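Local coordinates for protein Myo-inositol phosphohydrolase (Mitsuokella multacida, PDB 4WU3) that probably removes phosphate from myo-inositol phosphates as a phytase related to the protein tyrosine phosphatases, and binds inositol-(1,3,4,5)-tetrakisphosphate, at residues 549-554 / 569-574; 393-398 / 424-429; 118-123 / 193-198; 447-452 / 520-525. The protein carries 2 engineered substitutions. All coordinates share one frame; numbering follows the deposited sequence.

Four contacts illustrate how chemistry follows place in a fold with two tyrosine-phosphatase-like sequence regions. Contacts 1, 2 and 3 are buried, while contact 4 lies at the surface. Contact 1 joins two helices by packing, without a hydrogen bond between its segments. Contacts 2 and 3 both turn on carboxylates: a glutamate set against a histidine in the former, three acids gathered together in the latter. Contact 4 is a lysine-glutamate salt bridge. Helix 517-529 of contact 4 packs on helix 545-558 of contact 1 through I520 and M553, and T425 of contact 2 lies close to V452 of contact 4. Contact 3 stands apart, its centre about 44 Å from that of contact 2.

Contact 1 of 4, residues 549-554 / 569-574; sequences AYMAMY and SRQYLL
A552 and Q571 mark the closest backbone approach of a helix-helix contact between helices 545-558 and 564-573, the first of which follows the phosphate-binding loop of the tyrosine phosphatase fold. Their CA atoms lie 6.4 Å apart, an approach that the small alanine permits. Q571 CG rests 4.0 Å from A552 CA and 4.3 Å from A552 CB. A bend at chi2 (-52°) then turns the amide of Q571 so that OE1 faces M551. Atom to atom this is the tighter part: M551 CB lies 3.8 Å from Q571 OE1, and the terminal methyl is nearer still. The other residues of the two segments do not touch. No solvent side relieves the contact, since all three residues are buried, and M390 of strand 390-393 touches both M551 and Q571. The polar end of the glutamine finds its partner just past the first segment, where Q571 NE2 is hydrogen-bonded to D555 OD2. On the other branch of the same amide, Q571 OE1 sits 3.6 Å from M551 CE.

Contact 2 of 4, residues 393-398 / 424-429; sequences SAEFSN and ETHGVF
E395 directs one carboxylate oxygen at the imidazole of H426, bringing a loop that follows strand 390-393 up to strand 426-429. E395 OE1 stands 3.0 Å from H426 ND1 and 3.1 Å from H426 CE1, so it straddles that bond of the ring. It arrives obliquely, with the carboxylate and ring planes 25° apart, and the angle is too poor for a hydrogen bond. The glutamate reaches inward with CG anti to the backbone N (chi1 -175°) and then bends at chi2. On strand 426-429, H426 CG is held between its own backbone N and carbonyl carbon (chi1 69°), which swings the ring toward the loop.

The next shell fixes both groups. R422 NH1 forms a salt bridge with E395 OE1, and D420 OD2 is hydrogen-bonded to H426 NE2. The site borders the inositol tetrakisphosphate pocket of the tyrosine-phosphatase-like domain: the E395 side chain is about 8 Å from the ligand, and its backbone is bonded to Q541 of the pocket. An alanine in place of H426 would probably leave D420 without its imidazole partner and open a gap beside the carboxylate of E395.

Two acids beside the ring would tend to favour a protonated imidazole, though the salt bridge of R422 to E395 would offset part of that pull. Given the poor angle, the E395-H426 contact is probably more electrostatic than directional.

Contact 3 of 4, residues 118-123 / 193-198; sequences DVDLRG and RTEEEM
Extended torsions bring D118, D120 and E195 together: CG lies anti to the backbone N in all three, and E195 (chi1 -175°) stays stretched beyond CG, so that its carboxylate crosses from helix 195-201 to strand 116-122. The two aspartates receive it differently. D118 lies nearly coplanar with it (13°), and D118 OD2 comes within 2.4 Å of E195 OE2, so short that one acid probably holds a proton. D120 instead stacks its carboxylate on that of E195, the planes 8° apart and D120 OD2 3.4 Å from E195 OE1. A water bridges E195 to R122, donating to E195 OE1 at 2.9 Å and accepting from R122 NH1 at 2.6 Å. D120 OD2 is also hydrogen-bonded to Y206 and H126, and E195 OE2 to H241, partners that probably ease the crowding of negative charge. T194 and E197 close a capping box. D120 OD1 takes the backbone N of R122 in an Asx turn on strand 116-122, between parallel strands 237-241 and 205-211 of the tyrosine-phosphatase-like sheet.

Contact 4 of 4, residues 447-452 / 520-525; sequences KNKAEV and IDEFIN
K449 reaches across to E522 in a surface salt bridge that ties the first turn of helix 449-463 to helix 517-529, two helices of the tyrosine-phosphatase-like domain beside edge strand 503-509. Both side chains are extended, with CG anti to the backbone N (chi1 -171° in K449), and they bridge backbones whose nearest CA atoms, those of K449 and E522, are 10.9 Å apart. The two chains come together at a slant rather than in line. K449 NZ donates to E522 OE2 over 2.8 Å, nearly along the axis of the C-O bond, while the last methylenes of the lysine lie beside the same oxygen, K449 CD at 3.7 Å from E522 OE2.

Strand 503-509 supplies further partners: Y505 is hydrogen-bonded to E522 OE2 and forms a cation-pi pair with K449, and the carbonyl of R506 accepts from K449 NZ. The ammonium is thus gripped by a carboxylate, a carbonyl and a ring. A leucine in place of K449 would probably leave E522 without its counter-charge, the R506 carbonyl without this donor and the ring of Y505 without its cation.

The helix bearing K449 starts with a capping box, in which N448 N donates to E451 OE1 at 3.0 Å and E451 N donates in return to N448 OD1 at 2.8 Å.

Contact 1 of 4, residues 549-554 / 569-574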
loop_
_atom_site.group_PDB
_atom_site.type_symbol
_atom_site.label_atom_id
_atom_site.label_comp_id
_atom_site.label_asym_id
_atom_site.label_seq_id
_atom_site.Cartn_x
_atom_site.Cartn_y
_atom_site.Cartn_z
ATOM N N ALA A 549 -6.951 -13.513 -36.428
ATOM C CA ALA A 549 -5.827 -12.617 -36.709
ATOM C C ALA A 549 -4.975 -13.133 -37.880
ATOM O O ALA A 549 -4.735 -12.425 -38.855
ATOM C CB ALA A 549 -4.965 -12.451 -35.462
ATOM N N TYR A 550 -4.516 -14.376 -37.790
ATOM C CA TYR A 550 -3.712 -14.949 -38.867
ATOM C C TYR A 550 -4.504 -15.085 -40.168
ATOM O O TYR A 550 -3.988 -14.762 -41.251
ATOM C CB TYR A 550 -3.087 -16.279 -38.434
ATOM C CG TYR A 550 -1.754 -16.074 -37.748
ATOM C CD1 TYR A 550 -0.580 -15.948 -38.492
ATOM C CD2 TYR A 550 -1.670 -15.952 -36.369
ATOM C CE1 TYR A 550 0.636 -15.733 -37.872
ATOM C CE2 TYR A 550 -0.452 -15.741 -35.738
ATOM C CZ TYR A 550 0.697 -15.632 -36.491
ATOM O OH TYR A 550 1.911 -15.419 -35.858
ATOM N N MET A 551 -5.758 -15.523 -40.083
ATOM C CA MET A 551 -6.572 -15.626 -41.296
ATOM C C MET A 551 -6.721 -14.264 -42.004
ATOM O O MET A 551 -6.635 -14.183 -43.229
ATOM C CB MET A 551 -7.943 -16.225 -40.993
ATOM C CG MET A 551 -7.900 -17.689 -40.594
ATOM S SD MET A 551 -9.447 -18.309 -39.916
ATOM C CE MET A 551 -10.374 -18.530 -41.439
ATOM N N ALA A 552 -6.939 -13.205 -41.227
ATOM C CA ALA A 552 -7.082 -11.863 -41.769
ATOM C C ALA A 552 -5.777 -11.368 -42.396
ATOM O O ALA A 552 -5.794 -10.669 -43.408
ATOM C CB ALA A 552 -7.541 -10.906 -40.675
ATOM N N MET A 553 -4.645 -11.721 -41.794
ATOM C CA MET A 553 -3.350 -11.311 -42.337
ATOM C C MET A 553 -3.044 -12.009 -43.662
ATOM O O MET A 553 -2.522 -11.396 -44.594
ATOM C CB MET A 553 -2.234 -11.594 -41.335
ATOM C CG MET A 553 -2.125 -10.552 -40.241
ATOM S SD MET A 553 -0.703 -10.839 -39.190
ATOM C CE MET A 553 -1.384 -11.880 -37.902
ATOM N N TYR A 554 -3.351 -13.297 -43.734
ATOM C CA TYR A 554 -3.163 -14.052 -44.958
ATOM C C TYR A 554 -4.126 -13.570 -46.051
ATOM O O TYR A 554 -3.720 -13.367 -47.192
ATOM C CB TYR A 554 -3.361 -15.542 -44.678
ATOM C CG TYR A 554 -3.048 -16.449 -45.840
ATOM C CD1 TYR A 554 -1.843 -16.350 -46.517
ATOM C CD2 TYR A 554 -3.942 -17.424 -46.242
ATOM C CE1 TYR A 554 -1.548 -17.185 -47.576
ATOM C CE2 TYR A 554 -3.650 -18.266 -47.298
ATOM C CZ TYR A 554 -2.453 -18.142 -47.961
ATOM O OH TYR A 554 -2.166 -18.982 -49.019
ATOM N N SER A 569 -14.402 -7.722 -41.905
ATOM C CA SER A 569 -15.820 -8.024 -41.919
ATOM C C SER A 569 -16.108 -9.444 -42.431
ATOM O O SER A 569 -16.851 -10.197 -41.807
ATOM C CB SER A 569 -16.561 -6.975 -42.742
ATOM O OG SER A 569 -16.401 -5.685 -42.160
ATOM N N ARG A 570 -15.508 -9.843 -43.543
ATOM C CA ARG A 570 -15.796 -11.171 -44.037
ATOM C C ARG A 570 -15.192 -12.261 -43.149
ATOM O O ARG A 570 -15.832 -13.294 -42.926
ATOM C CB ARG A 570 -15.376 -11.331 -45.494
ATOM C CG ARG A 570 -13.888 -11.294 -45.770
ATOM C CD ARG A 570 -13.682 -10.891 -47.215
ATOM N NE ARG A 570 -12.400 -11.323 -47.745
ATOM C CZ ARG A 570 -12.050 -11.178 -49.012
ATOM N NH1 ARG A 570 -10.881 -11.590 -49.429
ATOM N NH2 ARG A 570 -12.866 -10.623 -49.874
ATOM N N GLN A 571 -13.993 -12.036 -42.606
ATOM C CA GLN A 571 -13.416 -13.009 -41.661
ATOM C C GLN A 571 -14.311 -13.154 -40.412
ATOM O O GLN A 571 -14.431 -14.246 -39.844
ATOM C CB GLN A 571 -11.978 -12.641 -41.276
ATOM C CG GLN A 571 -10.960 -12.772 -42.404
ATOM C CD GLN A 571 -11.002 -14.123 -43.093
ATOM O OE1 GLN A 571 -11.261 -15.156 -42.472
ATOM N NE2 GLN A 571 -10.751 -14.119 -44.388
ATOM N N TYR A 572 -14.941 -12.059 -39.999
ATOM C CA TYR A 572 -15.915 -12.107 -38.916
ATOM C C TYR A 572 -17.150 -12.861 -39.379
ATOM O O TYR A 572 -17.613 -13.793 -38.705
ATOM C CB TYR A 572 -16.311 -10.698 -38.437
ATOM C CG TYR A 572 -17.499 -10.696 -37.495
ATOM C CD1 TYR A 572 -17.351 -11.046 -36.172
ATOM C CD2 TYR A 572 -18.770 -10.363 -37.941
ATOM C CE1 TYR A 572 -18.427 -11.066 -35.307
ATOM C CE2 TYR A 572 -19.856 -10.367 -37.080
ATOM C CZ TYR A 572 -19.676 -10.724 -35.759
ATOM O OH TYR A 572 -20.742 -10.737 -34.874
ATOM N N LEU A 573 -17.671 -12.471 -40.538
ATOM C CA LEU A 573 -18.905 -13.057 -41.038
ATOM C C LEU A 573 -18.753 -14.548 -41.254
ATOM O O LEU A 573 -19.700 -15.298 -41.075
ATOM C CB LEU A 573 -19.351 -12.371 -42.321
ATOM C CG LEU A 573 -19.858 -10.949 -42.074
ATOM C CD1 LEU A 573 -20.126 -10.233 -43.378
ATOM C CD2 LEU A 573 -21.114 -10.973 -41.218
ATOM N N LEU A 574 -17.555 -14.984 -41.620
ATOM C CA LEU A 574 -17.346 -16.397 -41.904
ATOM C C LEU A 574 -17.223 -17.225 -40.636
ATOM O O LEU A 574 -17.186 -18.447 -40.707
ATOM C CB LEU A 574 -16.115 -16.596 -42.783
ATOM C CG LEU A 574 -16.342 -16.113 -44.213
ATOM C CD1 LEU A 574 -15.036 -15.842 -44.939
ATOM C CD2 LEU A 574 -17.182 -17.129 -44.963
#

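Contact 2 of 4, residues 393-398 / 424-429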
loop_
_atom_site.group_PDB
_atom_site.type_symbol
_atom_site.label_atom_id
_atom_site.label_comp_id
_atom_site.label_asym_id
_atom_site.label_seq_id
_atom_site.Cartn_x
_atom_site.Cartn_y
_atom_site.Cartn_z
ATOM N N SER A 393 -10.529 -23.026 -37.204
ATOM C CA SER A 393 -11.418 -23.559 -36.193
ATOM C C SER A 393 -10.773 -23.527 -34.826
ATOM O O SER A 393 -9.597 -23.194 -34.677
ATOM C CB SER A 393 -11.786 -25.009 -36.517
ATOM O OG SER A 393 -10.669 -25.875 -36.331
ATOM N N ALA A 394 -11.562 -23.910 -33.833
ATOM C CA ALA A 394 -11.052 -24.208 -32.510
ATOM C C ALA A 394 -10.163 -25.440 -32.562
ATOM O O ALA A 394 -10.038 -26.083 -33.602
ATOM C CB ALA A 394 -12.207 -24.443 -31.547
ATOM N N GLU A 395 -9.536 -25.761 -31.439
ATOM C CA GLU A 395 -8.766 -26.985 -31.342
ATOM C C GLU A 395 -9.661 -28.179 -31.662
ATOM O O GLU A 395 -10.880 -28.104 -31.517
ATOM C CB GLU A 395 -8.178 -27.133 -29.944
ATOM C CG GLU A 395 -7.263 -28.331 -29.799
ATOM C CD GLU A 395 -5.995 -28.182 -30.604
ATOM O OE1 GLU A 395 -5.038 -27.542 -30.133
ATOM O OE2 GLU A 395 -5.946 -28.709 -31.723
ATOM N N PHE A 396 -9.051 -29.276 -32.100
ATOM C CA PHE A 396 -9.794 -30.480 -32.488
ATOM C C PHE A 396 -9.306 -31.731 -31.755
ATOM O O PHE A 396 -8.101 -31.972 -31.622
ATOM C CB PHE A 396 -9.706 -30.720 -34.007
ATOM C CG PHE A 396 -8.313 -30.601 -34.570
ATOM C CD1 PHE A 396 -7.407 -31.637 -34.440
ATOM C CD2 PHE A 396 -7.913 -29.446 -35.224
ATOM C CE1 PHE A 396 -6.124 -31.527 -34.949
ATOM C CE2 PHE A 396 -6.633 -29.322 -35.745
ATOM C CZ PHE A 396 -5.738 -30.371 -35.610
ATOM N N SER A 397 -10.265 -32.516 -31.275
ATOM C CA SER A 397 -10.009 -33.863 -30.823
ATOM C C SER A 397 -9.813 -34.745 -32.060
ATOM O O SER A 397 -9.996 -34.284 -33.188
ATOM C CB SER A 397 -11.218 -34.364 -30.057
ATOM O OG SER A 397 -12.356 -34.306 -30.887
ATOM N N ASN A 398 -9.489 -36.020 -31.845
ATOM C CA ASN A 398 -9.355 -36.977 -32.951
ATOM C C ASN A 398 -10.619 -37.073 -33.785
ATOM O O ASN A 398 -10.581 -37.036 -35.012
ATOM C CB ASN A 398 -9.019 -38.374 -32.438
ATOM C CG ASN A 398 -8.901 -39.387 -33.567
ATOM O OD1 ASN A 398 -8.373 -39.078 -34.635
ATOM N ND2 ASN A 398 -9.422 -40.589 -33.350
ATOM N N GLU A 424 0.804 -22.121 -25.840
ATOM C CA GLU A 424 0.570 -22.956 -24.675
ATOM C C GLU A 424 0.775 -24.426 -25.036
ATOM O O GLU A 424 0.522 -24.846 -26.176
ATOM C CB GLU A 424 -0.845 -22.730 -24.126
ATOM C CG GLU A 424 -1.974 -23.145 -25.062
ATOM C CD GLU A 424 -2.517 -22.004 -25.910
ATOM O OE1 GLU A 424 -1.807 -20.998 -26.099
ATOM O OE2 GLU A 424 -3.659 -22.114 -26.393
ATOM N N THR A 425 1.238 -25.194 -24.062
ATOM C CA THR A 425 1.467 -26.630 -24.233
ATOM C C THR A 425 0.135 -27.380 -24.341
ATOM O O THR A 425 -0.748 -27.186 -23.522
ATOM C CB THR A 425 2.274 -27.195 -23.046
ATOM O OG1 THR A 425 3.659 -26.902 -23.233
ATOM C CG2 THR A 425 2.096 -28.702 -22.927
ATOM N N HIS A 426 -0.005 -28.218 -25.364
ATOM C CA HIS A 426 -1.227 -29.001 -25.565
ATOM C C HIS A 426 -0.913 -30.297 -26.293
ATOM O O HIS A 426 0.192 -30.479 -26.819
ATOM C CB HIS A 426 -2.269 -28.230 -26.371
ATOM C CG HIS A 426 -1.886 -28.024 -27.801
ATOM N ND1 HIS A 426 -2.564 -28.613 -28.849
ATOM C CD2 HIS A 426 -0.876 -27.311 -28.357
ATOM C CE1 HIS A 426 -1.997 -28.257 -29.991
ATOM N NE2 HIS A 426 -0.967 -27.472 -29.720
ATOM N N GLY A 427 -1.911 -31.182 -26.327
ATOM C CA GLY A 427 -1.785 -32.468 -26.990
ATOM C C GLY A 427 -3.089 -33.225 -26.977
ATOM O O GLY A 427 -4.157 -32.626 -26.919
ATOM N N VAL A 428 -2.994 -34.547 -27.027
ATOM C CA VAL A 428 -4.173 -35.408 -27.069
ATOM C C VAL A 428 -4.063 -36.511 -26.023
ATOM O O VAL A 428 -3.097 -37.277 -26.019
ATOM C CB VAL A 428 -4.341 -36.052 -28.466
ATOM C CG1 VAL A 428 -5.652 -36.819 -28.559
ATOM C CG2 VAL A 428 -4.293 -34.985 -29.542
ATOM N N PHE A 429 -5.051 -36.567 -25.133
ATOM C CA PHE A 429 -5.185 -37.640 -24.140
ATOM C C PHE A 429 -6.414 -38.469 -24.462
ATOM O O PHE A 429 -7.522 -37.932 -24.442
ATOM C CB PHE A 429 -5.397 -37.071 -22.737
ATOM C CG PHE A 429 -4.184 -36.428 -22.139
ATOM C CD1 PHE A 429 -2.944 -36.535 -22.744
ATOM C CD2 PHE A 429 -4.287 -35.737 -20.948
ATOM C CE1 PHE A 429 -1.826 -35.953 -22.181
ATOM C CE2 PHE A 429 -3.176 -35.152 -20.374
ATOM C CZ PHE A 429 -1.943 -35.256 -20.994
#

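Contact 3 of 4, residues 118-123 / 193-198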
loop_
_atom_site.group_PDB
_atom_site.type_symbol
_atom_site.label_atom_id
_atom_site.label_comp_id
_atom_site.label_asym_id
_atom_site.label_seq_id
_atom_site.Cartn_x
_atom_site.Cartn_y
_atom_site.Cartn_z
ATOM N N ASP A 118 20.832 8.888 -19.929
ATOM C CA ASP A 118 19.585 9.347 -19.367
ATOM C C ASP A 118 18.826 8.121 -18.909
ATOM O O ASP A 118 18.434 7.286 -19.722
ATOM C CB ASP A 118 18.789 10.106 -20.429
ATOM C CG ASP A 118 17.388 10.469 -19.974
ATOM O OD1 ASP A 118 17.171 10.643 -18.755
ATOM O OD2 ASP A 118 16.499 10.591 -20.848
ATOM N N VAL A 119 18.650 8.002 -17.599
ATOM C CA VAL A 119 17.842 6.937 -17.035
ATOM C C VAL A 119 16.485 7.507 -16.680
ATOM O O VAL A 119 16.320 8.183 -15.656
ATOM C CB VAL A 119 18.497 6.309 -15.791
ATOM C CG1 VAL A 119 17.639 5.179 -15.247
ATOM C CG2 VAL A 119 19.893 5.795 -16.128
ATOM N N ASP A 120 15.527 7.202 -17.553
ATOM C CA ASP A 120 14.174 7.717 -17.506
ATOM C C ASP A 120 13.278 6.764 -16.741
ATOM O O ASP A 120 12.903 5.713 -17.258
ATOM C CB ASP A 120 13.669 7.866 -18.944
ATOM C CG ASP A 120 12.258 8.382 -19.026
ATOM O OD1 ASP A 120 11.667 8.657 -17.968
ATOM O OD2 ASP A 120 11.742 8.512 -20.166
ATOM N N LEU A 121 12.907 7.137 -15.518
ATOM C CA LEU A 121 12.197 6.217 -14.630
ATOM C C LEU A 121 10.675 6.316 -14.756
ATOM O O LEU A 121 9.941 5.760 -13.952
ATOM C CB LEU A 121 12.621 6.468 -13.173
ATOM C CG LEU A 121 14.118 6.380 -12.899
ATOM C CD1 LEU A 121 14.461 6.937 -11.523
ATOM C CD2 LEU A 121 14.612 4.942 -13.063
ATOM N N ARG A 122 10.194 7.015 -15.768
ATOM C CA ARG A 122 8.782 7.381 -15.788
ATOM C C ARG A 122 7.925 6.373 -16.519
ATOM O O ARG A 122 8.103 6.146 -17.718
ATOM C CB ARG A 122 8.585 8.752 -16.431
ATOM C CG ARG A 122 9.309 9.901 -15.745
ATOM C CD ARG A 122 9.085 11.193 -16.517
ATOM N NE ARG A 122 7.735 11.721 -16.356
ATOM C CZ ARG A 122 7.261 12.745 -17.055
ATOM N NH1 ARG A 122 8.030 13.327 -17.968
ATOM N NH2 ARG A 122 6.024 13.188 -16.854
ATOM N N GLY A 123 6.981 5.789 -15.793
ATOM C CA GLY A 123 6.008 4.869 -16.380
ATOM C C GLY A 123 4.870 5.588 -17.073
ATOM O O GLY A 123 4.298 5.070 -18.018
ATOM N N ARG A 193 8.491 14.232 -30.366
ATOM C CA ARG A 193 9.523 13.240 -30.092
ATOM C C ARG A 193 9.262 12.523 -28.775
ATOM O O ARG A 193 8.722 13.107 -27.839
ATOM C CB ARG A 193 10.910 13.899 -30.043
ATOM C CG ARG A 193 11.403 14.425 -31.388
ATOM C CD ARG A 193 12.709 15.193 -31.290
ATOM N NE ARG A 193 12.579 16.436 -30.542
ATOM C CZ ARG A 193 13.592 17.255 -30.274
ATOM N NH1 ARG A 193 14.811 16.958 -30.699
ATOM N NH2 ARG A 193 13.390 18.372 -29.584
ATOM N N THR A 194 9.631 11.244 -28.724
ATOM C CA THR A 194 9.798 10.538 -27.459
ATOM C C THR A 194 11.041 11.090 -26.792
ATOM O O THR A 194 11.849 11.749 -27.445
ATOM C CB THR A 194 10.042 9.039 -27.665
ATOM O OG1 THR A 194 11.234 8.849 -28.444
ATOM C CG2 THR A 194 8.863 8.393 -28.361
ATOM N N GLU A 195 11.221 10.812 -25.508
ATOM C CA GLU A 195 12.409 11.299 -24.808
ATOM C C GLU A 195 13.659 10.692 -25.420
ATOM O O GLU A 195 14.704 11.343 -25.525
ATOM C CB GLU A 195 12.347 10.969 -23.311
ATOM C CG GLU A 195 13.499 11.559 -22.508
ATOM C CD GLU A 195 13.271 11.489 -21.010
ATOM O OE1 GLU A 195 12.160 11.838 -20.544
ATOM O OE2 GLU A 195 14.203 11.092 -20.294
ATOM N N GLU A 196 13.543 9.439 -25.827
ATOM C CA GLU A 196 14.672 8.722 -26.405
ATOM C C GLU A 196 15.165 9.438 -27.650
ATOM O O GLU A 196 16.364 9.650 -27.824
ATOM C CB GLU A 196 14.265 7.291 -26.764
ATOM C CG GLU A 196 15.335 6.527 -27.511
ATOM C CD GLU A 196 14.864 5.164 -27.956
ATOM O OE1 GLU A 196 13.681 5.021 -28.339
ATOM O OE2 GLU A 196 15.680 4.230 -27.914
ATOM N N GLU A 197 14.228 9.798 -28.522
ATOM C CA GLU A 197 14.587 10.489 -29.753
ATOM C C GLU A 197 15.287 11.798 -29.436
ATOM O O GLU A 197 16.313 12.104 -30.027
ATOM C CB GLU A 197 13.354 10.729 -30.629
ATOM C CG GLU A 197 12.851 9.465 -31.312
ATOM C CD GLU A 197 11.503 9.642 -31.989
ATOM O OE1 GLU A 197 10.688 10.489 -31.538
ATOM O OE2 GLU A 197 11.248 8.905 -32.966
ATOM N N MET A 198 14.749 12.554 -28.484
ATOM C CA MET A 198 15.304 13.865 -28.167
ATOM C C MET A 198 16.694 13.698 -27.578
ATOM O O MET A 198 17.619 14.419 -27.934
ATOM C CB MET A 198 14.381 14.606 -27.202
ATOM C CG MET A 198 14.654 16.096 -27.075
ATOM S SD MET A 198 15.824 16.406 -25.760
ATOM C CE MET A 198 14.840 16.022 -24.312
HETATM O O HOH W 1 10.271 13.572 -19.177
#

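Contact 4 of 4, residues 447-452 / 520-525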
loop_
_atom_site.group_PDB
_atom_site.type_symbol
_atom_site.label_atom_id
_atom_site.label_comp_id
_atom_site.label_asym_id
_atom_site.label_seq_id
_atom_site.Cartn_x
_atom_site.Cartn_y
_atom_site.Cartn_z
ATOM N N LYS A 447 8.623 -18.106 -23.583
ATOM C CA LYS A 447 9.392 -19.213 -24.149
ATOM C C LYS A 447 9.489 -19.078 -25.667
ATOM O O LYS A 447 8.521 -18.700 -26.326
ATOM C CB LYS A 447 8.745 -20.564 -23.823
ATOM C CG LYS A 447 8.842 -21.021 -22.379
ATOM C CD LYS A 447 8.384 -22.472 -22.278
ATOM C CE LYS A 447 8.581 -23.053 -20.887
ATOM N NZ LYS A 447 7.465 -22.732 -19.958
ATOM N N ASN A 448 10.648 -19.413 -26.219
ATOM C CA ASN A 448 10.769 -19.544 -27.669
ATOM C C ASN A 448 10.161 -20.872 -28.133
ATOM O O ASN A 448 9.764 -21.708 -27.320
ATOM C CB ASN A 448 12.231 -19.418 -28.117
ATOM C CG ASN A 448 13.123 -20.485 -27.520
ATOM O OD1 ASN A 448 12.793 -21.667 -27.544
ATOM N ND2 ASN A 448 14.268 -20.076 -26.990
ATOM N N LYS A 449 10.097 -21.062 -29.442
ATOM C CA LYS A 449 9.473 -22.246 -30.029
ATOM C C LYS A 449 10.111 -23.551 -29.548
ATOM O O LYS A 449 9.404 -24.499 -29.190
ATOM C CB LYS A 449 9.552 -22.169 -31.552
ATOM C CG LYS A 449 8.746 -23.220 -32.278
ATOM C CD LYS A 449 8.743 -22.948 -33.774
ATOM C CE LYS A 449 7.995 -24.027 -34.520
ATOM N NZ LYS A 449 7.935 -23.763 -35.978
ATOM N N ALA A 450 11.440 -23.604 -29.548
ATOM C CA ALA A 450 12.153 -24.809 -29.109
ATOM C C ALA A 450 11.798 -25.181 -27.667
ATOM O O ALA A 450 11.576 -26.353 -27.352
ATOM C CB ALA A 450 13.658 -24.620 -29.241
ATOM N N GLU A 451 11.762 -24.185 -26.790
ATOM C CA GLU A 451 11.439 -24.430 -25.394
ATOM C C GLU A 451 9.992 -24.890 -25.245
ATOM O O GLU A 451 9.700 -25.769 -24.431
ATOM C CB GLU A 451 11.698 -23.183 -24.551
ATOM C CG GLU A 451 13.175 -22.898 -24.338
ATOM C CD GLU A 451 13.453 -21.450 -23.968
ATOM O OE1 GLU A 451 12.672 -20.558 -24.374
ATOM O OE2 GLU A 451 14.465 -21.201 -23.279
ATOM N N VAL A 452 9.097 -24.309 -26.039
ATOM C CA VAL A 452 7.701 -24.731 -26.036
ATOM C C VAL A 452 7.570 -26.208 -26.384
ATOM O O VAL A 452 6.909 -26.956 -25.674
ATOM C CB VAL A 452 6.846 -23.916 -27.021
ATOM C CG1 VAL A 452 5.485 -24.569 -27.218
ATOM C CG2 VAL A 452 6.682 -22.497 -26.511
ATOM N N ILE A 520 4.849 -13.281 -36.756
ATOM C CA ILE A 520 4.274 -12.891 -38.035
ATOM C C ILE A 520 5.293 -13.107 -39.153
ATOM O O ILE A 520 4.939 -13.560 -40.237
ATOM C CB ILE A 520 3.783 -11.423 -38.011
ATOM C CG1 ILE A 520 2.554 -11.304 -37.103
ATOM C CG2 ILE A 520 3.444 -10.940 -39.411
ATOM C CD1 ILE A 520 1.961 -9.916 -37.031
ATOM N N ASP A 521 6.555 -12.791 -38.879
ATOM C CA ASP A 521 7.640 -13.050 -39.820
ATOM C C ASP A 521 7.735 -14.539 -40.133
ATOM O O ASP A 521 7.955 -14.924 -41.282
ATOM C CB ASP A 521 8.980 -12.612 -39.227
ATOM C CG ASP A 521 9.293 -11.161 -39.490
ATOM O OD1 ASP A 521 8.568 -10.529 -40.274
ATOM O OD2 ASP A 521 10.279 -10.662 -38.914
ATOM N N GLU A 522 7.607 -15.369 -39.100
ATOM C CA GLU A 522 7.638 -16.812 -39.290
ATOM C C GLU A 522 6.544 -17.202 -40.264
ATOM O O GLU A 522 6.782 -17.977 -41.173
ATOM C CB GLU A 522 7.493 -17.574 -37.963
ATOM C CG GLU A 522 7.479 -19.092 -38.122
ATOM C CD GLU A 522 7.855 -19.844 -36.853
ATOM O OE1 GLU A 522 7.978 -19.218 -35.777
ATOM O OE2 GLU A 522 8.032 -21.080 -36.934
ATOM N N PHE A 523 5.348 -16.655 -40.101
ATOM C CA PHE A 523 4.283 -16.984 -41.033
ATOM C C PHE A 523 4.562 -16.497 -42.456
ATOM O O PHE A 523 4.289 -17.208 -43.421
ATOM C CB PHE A 523 2.937 -16.442 -40.578
ATOM C CG PHE A 523 1.814 -16.756 -41.535
ATOM C CD1 PHE A 523 1.413 -18.070 -41.746
ATOM C CD2 PHE A 523 1.176 -15.754 -42.228
ATOM C CE1 PHE A 523 0.390 -18.374 -42.640
ATOM C CE2 PHE A 523 0.155 -16.046 -43.123
ATOM C CZ PHE A 523 -0.242 -17.359 -43.330
ATOM N N ILE A 524 5.077 -15.286 -42.603
ATOM C CA ILE A 524 5.327 -14.752 -43.937
ATOM C C ILE A 524 6.390 -15.592 -44.647
ATOM O O ILE A 524 6.230 -15.994 -45.807
ATOM C CB ILE A 524 5.736 -13.276 -43.866
ATOM C CG1 ILE A 524 4.540 -12.456 -43.364
ATOM C CG2 ILE A 524 6.229 -12.773 -45.220
ATOM C CD1 ILE A 524 4.880 -11.040 -42.982
ATOM N N ASN A 525 7.458 -15.895 -43.930
ATOM C CA ASN A 525 8.462 -16.790 -44.451
ATOM C C ASN A 525 7.831 -18.117 -44.870
ATOM O O ASN A 525 8.093 -18.609 -45.960
ATOM C CB ASN A 525 9.573 -16.991 -43.425
ATOM C CG ASN A 525 10.395 -15.734 -43.224
ATOM O OD1 ASN A 525 10.339 -14.800 -44.029
ATOM N ND2 ASN A 525 11.167 -15.703 -42.150
#